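Local coordinates for Myo-inositol phosphohydrolase (Mitsuokella multacida, PDB 4WU3), which probably removes phosphate groups from myo-inositol hexakisphosphate by hydrolysis as a PTP-like phosphatase, and binds inositol-(1,3,4,5)-tetrakisphosphate, at residues K51-D56 against A133-A138; S170-D175 against L182-V187; Q351-F356 against Q402-V407; A394-G399 against H537-A542. The protein carries 2 engineered substitutions. All blocks are in the same frame, centred on the assembly; numbering follows the deposited sequence.

Interaction 1 (K51-D56 against A133-A138); sequences KIDRAD and AVSWFA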
# COMPACT_ATOMS: atom_id res chain seq x y z
N LYS A 51 14.44 -0.19 22.81
CA LYS A 51 13.38 -0.13 23.80
C LYS A 51 12.96 -1.50 24.29
O LYS A 51 13.31 -2.53 23.71
CB LYS A 51 12.18 0.64 23.26
CG LYS A 51 11.57 0.05 22.00
CD LYS A 51 10.56 -1.04 22.30
CE LYS A 51 9.59 -1.16 21.13
NZ LYS A 51 8.63 -2.28 21.28
N ILE A 52 12.20 -1.48 25.38
CA ILE A 52 11.72 -2.68 26.03
C ILE A 52 10.47 -3.21 25.33
O ILE A 52 9.50 -2.48 25.15
CB ILE A 52 11.45 -2.39 27.52
CG1 ILE A 52 12.76 -2.08 28.25
CG2 ILE A 52 10.74 -3.56 28.20
CD1 ILE A 52 12.59 -1.53 29.65
N ASP A 53 10.50 -4.47 24.92
CA ASP A 53 9.35 -5.12 24.30
C ASP A 53 8.49 -5.76 25.39
O ASP A 53 7.28 -5.53 25.47
CB ASP A 53 9.81 -6.23 23.33
CG ASP A 53 10.49 -5.69 22.08
OD1 ASP A 53 10.25 -4.54 21.68
OD2 ASP A 53 11.27 -6.46 21.47
N ARG A 54 9.14 -6.60 26.21
CA ARG A 54 8.48 -7.31 27.30
C ARG A 54 9.34 -7.32 28.56
O ARG A 54 10.44 -7.86 28.57
CB ARG A 54 8.19 -8.77 26.91
CG ARG A 54 7.41 -8.96 25.62
CD ARG A 54 6.03 -8.35 25.71
NE ARG A 54 5.20 -9.09 26.64
CZ ARG A 54 3.96 -8.76 26.97
NH1 ARG A 54 3.38 -7.70 26.44
NH2 ARG A 54 3.29 -9.51 27.82
N ALA A 55 8.81 -6.72 29.62
CA ALA A 55 9.41 -6.83 30.94
C ALA A 55 9.32 -8.29 31.34
O ALA A 55 8.39 -8.98 30.95
CB ALA A 55 8.66 -5.94 31.94
N ASP A 56 10.27 -8.76 32.13
CA ASP A 56 10.35 -10.17 32.47
C ASP A 56 9.42 -10.53 33.63
O ASP A 56 9.73 -10.27 34.78
CB ASP A 56 11.78 -10.57 32.82
CG ASP A 56 12.02 -12.04 32.59
OD1 ASP A 56 11.13 -12.71 32.01
OD2 ASP A 56 13.10 -12.53 32.98
N ALA A 133 12.88 -8.68 27.02
CA ALA A 133 12.91 -8.59 25.57
C ALA A 133 13.02 -7.14 25.16
O ALA A 133 12.27 -6.29 25.62
CB ALA A 133 11.67 -9.22 24.95
N VAL A 134 13.97 -6.89 24.27
CA VAL A 134 14.20 -5.55 23.75
C VAL A 134 14.27 -5.58 22.23
O VAL A 134 14.52 -6.63 21.63
CB VAL A 134 15.52 -4.97 24.28
CG1 VAL A 134 15.51 -4.98 25.80
CG2 VAL A 134 16.69 -5.77 23.74
N SER A 135 14.06 -4.43 21.60
CA SER A 135 14.15 -4.35 20.15
C SER A 135 14.53 -2.95 19.73
O SER A 135 14.40 -2.02 20.49
CB SER A 135 12.81 -4.74 19.49
OG SER A 135 11.82 -3.76 19.74
N TRP A 136 14.99 -2.83 18.49
CA TRP A 136 15.33 -1.54 17.93
C TRP A 136 14.15 -1.00 17.14
O TRP A 136 13.75 -1.55 16.10
CB TRP A 136 16.60 -1.65 17.07
CG TRP A 136 17.82 -1.70 17.91
CD1 TRP A 136 18.62 -0.66 18.26
CD2 TRP A 136 18.35 -2.85 18.57
NE1 TRP A 136 19.64 -1.09 19.08
CE2 TRP A 136 19.49 -2.44 19.28
CE3 TRP A 136 17.99 -4.20 18.61
CZ2 TRP A 136 20.26 -3.31 20.03
CZ3 TRP A 136 18.75 -5.07 19.36
CH2 TRP A 136 19.88 -4.62 20.05
N PHE A 137 13.58 0.08 17.65
CA PHE A 137 12.35 0.63 17.10
C PHE A 137 12.57 1.93 16.32
O PHE A 137 13.18 2.87 16.82
CB PHE A 137 11.36 0.87 18.24
CG PHE A 137 10.05 1.44 17.78
CD1 PHE A 137 9.02 0.63 17.39
CD2 PHE A 137 9.87 2.81 17.73
CE1 PHE A 137 7.82 1.16 16.97
CE2 PHE A 137 8.67 3.34 17.31
CZ PHE A 137 7.65 2.53 16.92
N ALA A 138 12.06 1.95 15.10
CA ALA A 138 11.90 3.18 14.33
C ALA A 138 10.40 3.41 14.10
O ALA A 138 9.58 2.53 14.35
CB ALA A 138 12.63 3.07 13.00
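Ser135 and Asp53 meet through their side chains: Ser135 OG donates to Asp53 OD1 over 2.6 Å, using the syn lone pair of that oxygen. The same OD1 takes a second bond from its own segment, a salt bridge of 2.8 Å with Lys51 NZ, which comes in almost in line with the C-O bond. Lys51 can double back to it because CG sits between the backbone N and the carbonyl carbon (chi1 59°) and the chain bends again at chi2; the same fold brings Lys51 CE to 4.0 Å from Phe137 CB, the two side chains crossing at a slant.

Backbone pairing sets these side chains side by side. Lys51 and Ser135 form an antiparallel hydrogen-bonded pair, with Ser135 N to Lys51 O at 2.9 Å, and Ile52 and Val134 follow as a non-hydrogen-bonded pair. The register then slips by one, since Asp53 and Arg54 both face Ala133 in a classic beta bulge. Ala133 O accepts from both backbone nitrogens, which approach one face of its carbonyl plane, and Ala133 N returns a bond of 3.0 Å to Arg54 O.

The bulge turns Asp53 toward the partner strand, where its OD2 also pairs with Arg122; two flanking cations would probably favour the ionised carboxylate. Arg54 instead bends off to a salt bridge with Glu101 of helix 99-108. Strand 49-54 edges the sheet beside strand 132-137, whose other edge pairs antiparallel with strand 126-129, while the hairpin of strands 168-175 and 180-188 packs on Ile52 and Lys51.

Interaction 2 (S170-D175 against L182-V187); sequences SIYRFD and LSPVYV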
# COMPACT_ATOMS: atom_id res chain seq x y z
N SER A 170 20.48 2.45 29.95
CA SER A 170 19.23 3.18 29.91
C SER A 170 18.46 2.72 28.68
O SER A 170 18.96 2.86 27.56
CB SER A 170 19.49 4.69 29.86
OG SER A 170 18.29 5.43 29.98
N ILE A 171 17.28 2.14 28.87
CA ILE A 171 16.50 1.60 27.74
C ILE A 171 15.11 2.20 27.74
O ILE A 171 14.42 2.21 28.77
CB ILE A 171 16.32 0.09 27.83
CG1 ILE A 171 17.66 -0.62 28.04
CG2 ILE A 171 15.64 -0.43 26.58
CD1 ILE A 171 18.45 -0.85 26.78
N TYR A 172 14.69 2.69 26.58
CA TYR A 172 13.39 3.35 26.48
C TYR A 172 12.27 2.36 26.81
O TYR A 172 12.39 1.16 26.57
CB TYR A 172 13.17 3.95 25.08
CG TYR A 172 14.01 5.17 24.76
CD1 TYR A 172 13.70 6.42 25.27
CD2 TYR A 172 15.11 5.07 23.91
CE1 TYR A 172 14.47 7.53 24.97
CE2 TYR A 172 15.89 6.17 23.61
CZ TYR A 172 15.56 7.40 24.14
OH TYR A 172 16.33 8.49 23.82
N ARG A 173 11.20 2.88 27.39
CA ARG A 173 9.98 2.12 27.57
C ARG A 173 9.09 2.36 26.36
O ARG A 173 9.45 3.10 25.44
CB ARG A 173 9.28 2.51 28.87
CG ARG A 173 9.91 1.84 30.08
CD ARG A 173 9.32 2.35 31.38
NE ARG A 173 9.82 3.69 31.71
CZ ARG A 173 9.61 4.31 32.87
NH1 ARG A 173 8.91 3.72 33.83
NH2 ARG A 173 10.11 5.53 33.07
N PHE A 174 7.92 1.72 26.34
CA PHE A 174 7.12 1.69 25.14
C PHE A 174 5.66 1.54 25.46
O PHE A 174 5.29 0.76 26.33
CB PHE A 174 7.56 0.52 24.26
CG PHE A 174 7.05 0.59 22.85
CD1 PHE A 174 7.60 1.50 21.95
CD2 PHE A 174 6.03 -0.24 22.42
CE1 PHE A 174 7.14 1.57 20.64
CE2 PHE A 174 5.57 -0.18 21.11
CZ PHE A 174 6.12 0.72 20.22
N ASP A 175 4.83 2.30 24.75
CA ASP A 175 3.38 2.21 24.87
C ASP A 175 2.81 1.40 23.72
O ASP A 175 2.89 1.81 22.56
CB ASP A 175 2.75 3.60 24.85
CG ASP A 175 1.24 3.54 25.02
OD1 ASP A 175 0.77 2.97 26.03
OD2 ASP A 175 0.51 4.03 24.15
N LEU A 182 8.55 5.69 25.17
CA LEU A 182 8.35 6.34 26.46
C LEU A 182 9.68 6.50 27.21
O LEU A 182 10.66 5.83 26.89
CB LEU A 182 7.37 5.53 27.32
CG LEU A 182 6.00 5.20 26.72
CD1 LEU A 182 5.22 4.35 27.69
CD2 LEU A 182 5.21 6.46 26.41
N SER A 183 9.70 7.37 28.21
CA SER A 183 10.93 7.68 28.95
C SER A 183 11.59 6.42 29.53
O SER A 183 10.92 5.49 29.96
CB SER A 183 10.68 8.71 30.06
OG SER A 183 9.80 8.22 31.04
N PRO A 184 12.92 6.40 29.51
CA PRO A 184 13.69 5.18 29.75
C PRO A 184 13.81 4.77 31.21
O PRO A 184 13.62 5.58 32.10
CB PRO A 184 15.06 5.53 29.17
CG PRO A 184 15.17 7.01 29.32
CD PRO A 184 13.78 7.54 29.14
N VAL A 185 14.13 3.50 31.42
CA VAL A 185 14.59 3.03 32.72
C VAL A 185 15.90 2.32 32.51
O VAL A 185 16.26 1.97 31.39
CB VAL A 185 13.65 2.01 33.39
CG1 VAL A 185 12.24 2.48 33.37
CG2 VAL A 185 13.69 0.69 32.69
N TYR A 186 16.62 2.11 33.61
CA TYR A 186 17.87 1.38 33.57
C TYR A 186 17.61 -0.12 33.72
O TYR A 186 16.85 -0.56 34.59
CB TYR A 186 18.80 1.88 34.67
CG TYR A 186 19.33 3.27 34.43
CD1 TYR A 186 20.47 3.47 33.68
CD2 TYR A 186 18.69 4.40 34.97
CE1 TYR A 186 20.98 4.74 33.46
CE2 TYR A 186 19.19 5.67 34.76
CZ TYR A 186 20.34 5.83 34.00
OH TYR A 186 20.86 7.08 33.77
N VAL A 187 18.23 -0.88 32.83
CA VAL A 187 18.09 -2.33 32.82
C VAL A 187 19.44 -2.94 33.16
O VAL A 187 20.46 -2.61 32.55
CB VAL A 187 17.66 -2.80 31.43
CG1 VAL A 187 17.57 -4.32 31.39
CG2 VAL A 187 16.32 -2.18 31.06
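Antiparallel pairing of Ser170-Asp175 with Leu182-Val187 joins the two arms of a beta hairpin at the protein surface, the strand axes only 4.2 Å apart at closest and strongly twisted, at 135° between their directions. Ile171 and Val185 are a hydrogen-bonded pair; Ile171 N reaches Val185 O over 2.7 Å in an almost straight bond. Arg173 and Leu182 make the next such pair, with Leu182 N to Arg173 O at 2.8 Å. Between them the 182-187 strand spends one residue more than its partner, a beta bulge at Ser183 and Pro184.

Arg173 spans this irregularity. Its chain, bent at chi3 (-75°), brings NE to 2.7 Å from Ser183 O, which lies in the guanidinium plane, while NH2 adds a weak bond to the same oxygen. Val185 CG1 covers one guanidinium face, 3.2 Å from Arg173 CZ, so the group is held both at its edge and from above. A leucine in its place would probably leave Ser183 O without this side-chain donor and Val185 CG1 without the flat group it packs over.

Elsewhere, Ser170 OG lies over one face of the Tyr186 ring and touches Pro184 CB at 3.3 Å. Tyr172 runs beside Pro184, with Leu182 O at its ring edge, and Ile171 CG1 packs on Val187 CG2 at 3.7 Å. Two adjacent antiparallel strands joined by a short connection, with one bulge, are a twisted two-stranded beta hairpin.

Interaction 3 (Q351-F356 against Q402-V407); sequences QLPRNF and QAMLPV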
# COMPACT_ATOMS: atom_id res chain seq x y z
N GLN A 351 46.71 -0.37 -24.12
CA GLN A 351 47.14 0.35 -22.93
C GLN A 351 46.77 -0.48 -21.71
O GLN A 351 45.99 -1.43 -21.81
CB GLN A 351 46.47 1.73 -22.87
CG GLN A 351 44.95 1.68 -22.75
CD GLN A 351 44.29 3.00 -23.09
OE1 GLN A 351 44.82 3.79 -23.86
NE2 GLN A 351 43.11 3.23 -22.53
N LEU A 352 47.33 -0.15 -20.55
CA LEU A 352 47.02 -0.88 -19.34
C LEU A 352 45.53 -0.72 -19.01
O LEU A 352 44.94 0.32 -19.30
CB LEU A 352 47.87 -0.36 -18.18
CG LEU A 352 49.38 -0.57 -18.31
CD1 LEU A 352 50.13 0.34 -17.33
CD2 LEU A 352 49.74 -2.03 -18.09
N PRO A 353 44.92 -1.76 -18.42
CA PRO A 353 43.52 -1.66 -18.08
C PRO A 353 43.31 -0.60 -17.02
O PRO A 353 44.27 -0.18 -16.36
CB PRO A 353 43.20 -3.05 -17.53
CG PRO A 353 44.50 -3.57 -17.03
CD PRO A 353 45.52 -3.03 -17.98
N ARG A 354 42.07 -0.14 -16.86
CA ARG A 354 41.72 0.83 -15.83
C ARG A 354 42.12 0.32 -14.44
O ARG A 354 42.09 -0.88 -14.17
CB ARG A 354 40.22 1.10 -15.89
CG ARG A 354 39.75 2.27 -15.04
CD ARG A 354 38.35 2.73 -15.45
NE ARG A 354 37.39 1.62 -15.52
CZ ARG A 354 36.39 1.43 -14.66
NH1 ARG A 354 36.19 2.28 -13.66
NH2 ARG A 354 35.58 0.39 -14.82
N ASN A 355 42.52 1.24 -13.58
CA ASN A 355 42.82 0.94 -12.17
C ASN A 355 43.88 -0.15 -11.98
O ASN A 355 43.80 -0.95 -11.02
CB ASN A 355 41.53 0.55 -11.43
CG ASN A 355 40.53 1.68 -11.38
OD1 ASN A 355 40.90 2.85 -11.29
ND2 ASN A 355 39.25 1.34 -11.43
N PHE A 356 44.86 -0.17 -12.88
CA PHE A 356 45.93 -1.16 -12.84
C PHE A 356 46.95 -0.75 -11.82
O PHE A 356 47.32 0.41 -11.76
CB PHE A 356 46.63 -1.28 -14.20
CG PHE A 356 47.82 -2.21 -14.19
CD1 PHE A 356 47.65 -3.58 -14.31
CD2 PHE A 356 49.12 -1.72 -14.06
CE1 PHE A 356 48.74 -4.44 -14.30
CE2 PHE A 356 50.20 -2.58 -14.06
CZ PHE A 356 50.01 -3.94 -14.17
N GLN A 402 47.49 -7.50 -23.46
CA GLN A 402 48.81 -7.45 -24.11
C GLN A 402 49.70 -6.42 -23.43
O GLN A 402 50.90 -6.65 -23.28
CB GLN A 402 48.69 -7.13 -25.61
CG GLN A 402 47.90 -8.15 -26.41
CD GLN A 402 48.49 -9.55 -26.34
OE1 GLN A 402 49.71 -9.74 -26.38
NE2 GLN A 402 47.62 -10.55 -26.24
N ALA A 403 49.13 -5.30 -23.01
CA ALA A 403 49.91 -4.27 -22.33
C ALA A 403 50.35 -4.69 -20.92
O ALA A 403 51.42 -4.29 -20.46
CB ALA A 403 49.14 -2.97 -22.27
N MET A 404 49.51 -5.47 -20.23
CA MET A 404 49.84 -5.93 -18.88
C MET A 404 50.99 -6.93 -18.89
O MET A 404 51.79 -6.99 -17.96
CB MET A 404 48.66 -6.65 -18.26
CG MET A 404 47.54 -5.77 -17.76
SD MET A 404 46.22 -6.77 -17.06
CE MET A 404 47.16 -7.90 -16.05
N LEU A 405 51.04 -7.73 -19.94
CA LEU A 405 51.96 -8.85 -20.01
C LEU A 405 53.42 -8.51 -19.71
O LEU A 405 54.02 -9.11 -18.84
CB LEU A 405 51.86 -9.53 -21.37
CG LEU A 405 50.77 -10.59 -21.45
CD1 LEU A 405 50.59 -11.04 -22.89
CD2 LEU A 405 51.13 -11.76 -20.55
N PRO A 406 54.00 -7.55 -20.45
CA PRO A 406 55.41 -7.25 -20.20
C PRO A 406 55.64 -6.67 -18.82
O PRO A 406 56.67 -6.92 -18.21
CB PRO A 406 55.76 -6.21 -21.28
CG PRO A 406 54.46 -5.65 -21.72
CD PRO A 406 53.45 -6.75 -21.55
N VAL A 407 54.68 -5.89 -18.32
CA VAL A 407 54.81 -5.29 -17.00
C VAL A 407 54.87 -6.38 -15.93
O VAL A 407 55.76 -6.37 -15.08
CB VAL A 407 53.67 -4.30 -16.70
CG1 VAL A 407 53.76 -3.80 -15.27
CG2 VAL A 407 53.74 -3.13 -17.66
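Pro353 and Met404 form the tight part of this contact. The proline ring and the methionine chain cross at about a right angle, and Pro353 CD presses to 3.4 Å from Met404 CG, closer than carbons usually pack. The sulfur follows, with Met404 SD 3.6 Å from Pro353 CG, and a bend at chi3 (46°) sends the methyl group on to the Phe356 ring, where Met404 CE lies 4.2 Å from Phe356 CE1. This is a Met-aromatic contact, the sulfur standing oblique to the ring at 5.4 Å between Met404 SD and the Phe356 centroid.

Phe356 reaches the helix with CG anti to its backbone N (chi1 175°). Val407 comes from the opposite direction and sets CG1 near the ring plane, at the edge, 3.9 Å from Phe356 CZ. Leu352 CD2 lies over one face of the same ring, toward its rim.

Toward solvent, where Leu352 and Gln351 are exposed, the apolar touches of Leu352 are looser, with Leu352 CD2 at 4.2 Å from Val407 CG2. The one close approach on this side is that of Ala403 CB to the Gln351 backbone, 3.5 Å from Gln351 C. No hydrogen bond joins the two segments, and the contact is made by van der Waals packing.

A type II beta turn from Pro353 to Phe356, with Asn355 at positive phi, presents Pro353 and Phe356 on the same helix flank. The loop follows strand 342-346 and leads into strand 357-358; it packs on helix 398-411 and also touches strand 390-393, where Ser393 meets both Pro353 and Phe356.

Interaction 4 (A394-G399 against H537-A542); sequences AEFSNG and HFHSQA. Engineered in segment 537-542: Ser540 (natural residue Cys). With 4IP (inositol-(1,3,4,5)-tetrakisphosphate), chain F.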
# COMPACT_ATOMS: atom_id res chain seq x y z
N ALA A 394 40.77 -3.26 -13.32
CA ALA A 394 39.48 -3.49 -13.94
C ALA A 394 39.58 -4.63 -14.94
O ALA A 394 40.66 -5.16 -15.18
CB ALA A 394 39.01 -2.22 -14.65
N GLU A 395 38.44 -5.02 -15.50
CA GLU A 395 38.43 -6.02 -16.55
C GLU A 395 39.31 -5.55 -17.70
O GLU A 395 39.54 -4.35 -17.87
CB GLU A 395 37.01 -6.26 -17.04
CG GLU A 395 36.91 -7.38 -18.07
CD GLU A 395 37.22 -8.73 -17.47
OE1 GLU A 395 36.33 -9.36 -16.87
OE2 GLU A 395 38.37 -9.18 -17.60
N PHE A 396 39.82 -6.49 -18.49
CA PHE A 396 40.71 -6.18 -19.61
C PHE A 396 40.22 -6.76 -20.94
O PHE A 396 39.79 -7.92 -21.02
CB PHE A 396 42.14 -6.70 -19.33
CG PHE A 396 42.20 -8.11 -18.82
CD1 PHE A 396 42.07 -9.18 -19.69
CD2 PHE A 396 42.37 -8.37 -17.47
CE1 PHE A 396 42.11 -10.49 -19.22
CE2 PHE A 396 42.42 -9.67 -16.99
CZ PHE A 396 42.29 -10.73 -17.87
N SER A 397 40.28 -5.94 -21.98
CA SER A 397 40.14 -6.39 -23.34
C SER A 397 41.44 -7.09 -23.74
O SER A 397 42.41 -7.09 -22.97
CB SER A 397 39.94 -5.19 -24.24
OG SER A 397 41.04 -4.31 -24.10
N ASN A 398 41.48 -7.65 -24.94
CA ASN A 398 42.70 -8.28 -25.46
C ASN A 398 43.88 -7.33 -25.48
O ASN A 398 44.98 -7.65 -25.05
CB ASN A 398 42.50 -8.81 -26.88
CG ASN A 398 43.76 -9.44 -27.45
OD1 ASN A 398 44.49 -10.13 -26.73
ND2 ASN A 398 44.04 -9.19 -28.72
N GLY A 399 43.64 -6.13 -26.00
CA GLY A 399 44.67 -5.12 -26.12
C GLY A 399 45.24 -4.75 -24.77
O GLY A 399 46.42 -4.44 -24.66
N HIS A 537 47.17 -11.71 -9.97
CA HIS A 537 46.55 -10.50 -10.50
C HIS A 537 45.03 -10.57 -10.38
O HIS A 537 44.38 -11.31 -11.10
CB HIS A 537 46.91 -10.28 -11.96
CG HIS A 537 46.26 -9.06 -12.54
ND1 HIS A 537 46.84 -7.82 -12.50
CD2 HIS A 537 45.06 -8.89 -13.14
CE1 HIS A 537 46.04 -6.94 -13.06
NE2 HIS A 537 44.96 -7.56 -13.46
N PHE A 538 44.48 -9.79 -9.46
CA PHE A 538 43.05 -9.78 -9.25
C PHE A 538 42.37 -8.78 -10.15
O PHE A 538 42.83 -7.65 -10.31
CB PHE A 538 42.73 -9.43 -7.80
CG PHE A 538 43.19 -10.45 -6.83
CD1 PHE A 538 42.40 -11.53 -6.51
CD2 PHE A 538 44.42 -10.33 -6.21
CE1 PHE A 538 42.82 -12.47 -5.59
CE2 PHE A 538 44.86 -11.27 -5.31
CZ PHE A 538 44.06 -12.34 -4.99
N HIS A 539 41.24 -9.19 -10.72
CA HIS A 539 40.38 -8.25 -11.44
C HIS A 539 38.93 -8.57 -11.14
O HIS A 539 38.56 -9.69 -10.81
CB HIS A 539 40.65 -8.26 -12.96
CG HIS A 539 39.92 -9.33 -13.70
ND1 HIS A 539 38.60 -9.21 -14.08
CD2 HIS A 539 40.32 -10.55 -14.13
CE1 HIS A 539 38.22 -10.31 -14.70
NE2 HIS A 539 39.24 -11.14 -14.74
N SER A 540 38.10 -7.54 -11.25
CA SER A 540 36.66 -7.74 -11.23
C SER A 540 36.15 -6.91 -12.40
O SER A 540 36.72 -6.98 -13.48
CB SER A 540 36.09 -7.31 -9.88
OG SER A 540 36.79 -6.19 -9.38
N GLN A 541 35.09 -6.13 -12.21
CA GLN A 541 34.55 -5.33 -13.31
C GLN A 541 35.34 -4.05 -13.40
O GLN A 541 35.86 -3.71 -14.45
CB GLN A 541 33.05 -5.03 -13.12
CG GLN A 541 32.31 -4.59 -14.38
CD GLN A 541 32.54 -3.13 -14.75
OE1 GLN A 541 32.78 -2.29 -13.90
NE2 GLN A 541 32.42 -2.83 -16.04
N ALA A 542 35.43 -3.35 -12.27
CA ALA A 542 36.08 -2.04 -12.22
C ALA A 542 37.43 -2.04 -11.49
O ALA A 542 38.10 -1.01 -11.43
CB ALA A 542 35.15 -1.04 -11.56
C1 4IP F . 32.42 -2.23 -8.49
O1 4IP F . 33.76 -2.70 -8.50
C2 4IP F . 31.92 -2.02 -9.91
O2 4IP F . 32.80 -1.15 -10.61
C3 4IP F . 30.53 -1.40 -9.94
O3 4IP F . 30.12 -1.19 -11.29
C4 4IP F . 30.49 -0.07 -9.18
O4 4IP F . 29.15 0.41 -9.16
C5 4IP F . 30.99 -0.27 -7.75
O5 4IP F . 31.02 0.98 -7.05
C6 4IP F . 32.38 -0.90 -7.73
O6 4IP F . 32.81 -1.12 -6.38
P1 4IP F . 34.14 -4.25 -8.69
O1P 4IP F . 33.72 -4.90 -7.40
O2P 4IP F . 35.63 -4.21 -8.93
O3P 4IP F . 33.36 -4.69 -9.91
P3 4IP F . 28.75 -1.84 -11.83
O4P 4IP F . 27.76 -1.58 -10.72
O5P 4IP F . 29.09 -3.29 -12.06
O6P 4IP F . 28.43 -1.07 -13.09
P4 4IP F . 28.76 1.92 -9.61
O7P 4IP F . 29.45 2.11 -10.94
O8P 4IP F . 27.26 1.86 -9.71
O9P 4IP F . 29.31 2.78 -8.48
P5 4IP F . 30.62 1.03 -5.49
OPF 4IP F . 29.64 -0.12 -5.28
OPG 4IP F . 30.02 2.41 -5.34
OPH 4IP F . 31.94 0.84 -4.77
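Ala394 lies against the loop that follows strand 535-539, its CB 3.5 Å from Gln541 O. Glu395 then supplies the single hydrogen bond between the segments: Glu395 N to Gln541 O, 3.1 Å and practically straight, the donor standing above the carbonyl plane. The Glu395 side chain, bent at chi2 (68°), slants across the His539 ring and places OE1 3.0 Å from His539 CE1; the same OE1 is salt-bridged to Arg422.

His539 begins the signature loop of PTP-like phosphatases, HCX5R, which runs to Arg546. The cysteine position is engineered to Ser540 here, and the loop cradles a phosphate of the bound inositol-(1,3,4,5)-tetrakisphosphate, Gln541 N lying 3.2 Å from its O3P. The histidine probably steadies the start of the loop: ND1 donates within its ring plane to a lone pair of Ser540 O at 3.0 Å, while NE2 pairs with Glu493. A phenylalanine in place of His539 would probably leave Ser540 O without its ring N-H donor and Glu493 without its ring-nitrogen partner, so that the start of the loop is less firmly held.

Phe396 comes next, CG set between its backbone N and carbonyl carbon (chi1 47°), and turns its ring edge to the face of His539 in a T-shaped stack, centroids 5.1 Å apart and Phe396 CE2 3.7 Å from His539 CD2. Beyond it Ser397 takes the N-cap of helix 398-411, its side chain capping a backbone N in the first turn.

The contacts fall into two touching pairs on opposite sides of the chain's centre. In interactions 1 and 2, centres 9 Å apart, Ile52 N meets Tyr172 O at 2.9 Å in a probable hydrogen bond, and Phe174 takes the Lys51 ammonium in a cation-pi contact. Interactions 3 and 4 are equally close and share helix 398-411; Asn355 ND2 reaches Ala542 O at 2.6 Å, tying the turn of 351-356 to the loop that holds the ligand phosphate. Interaction 4 lines that pocket itself, whereas the Pro353 side chain stands about 12 Å from a bound inositol phosphate and that of Phe137 about 10 Å. Interactions 1 and 4 lie about 49 Å apart, centre to centre.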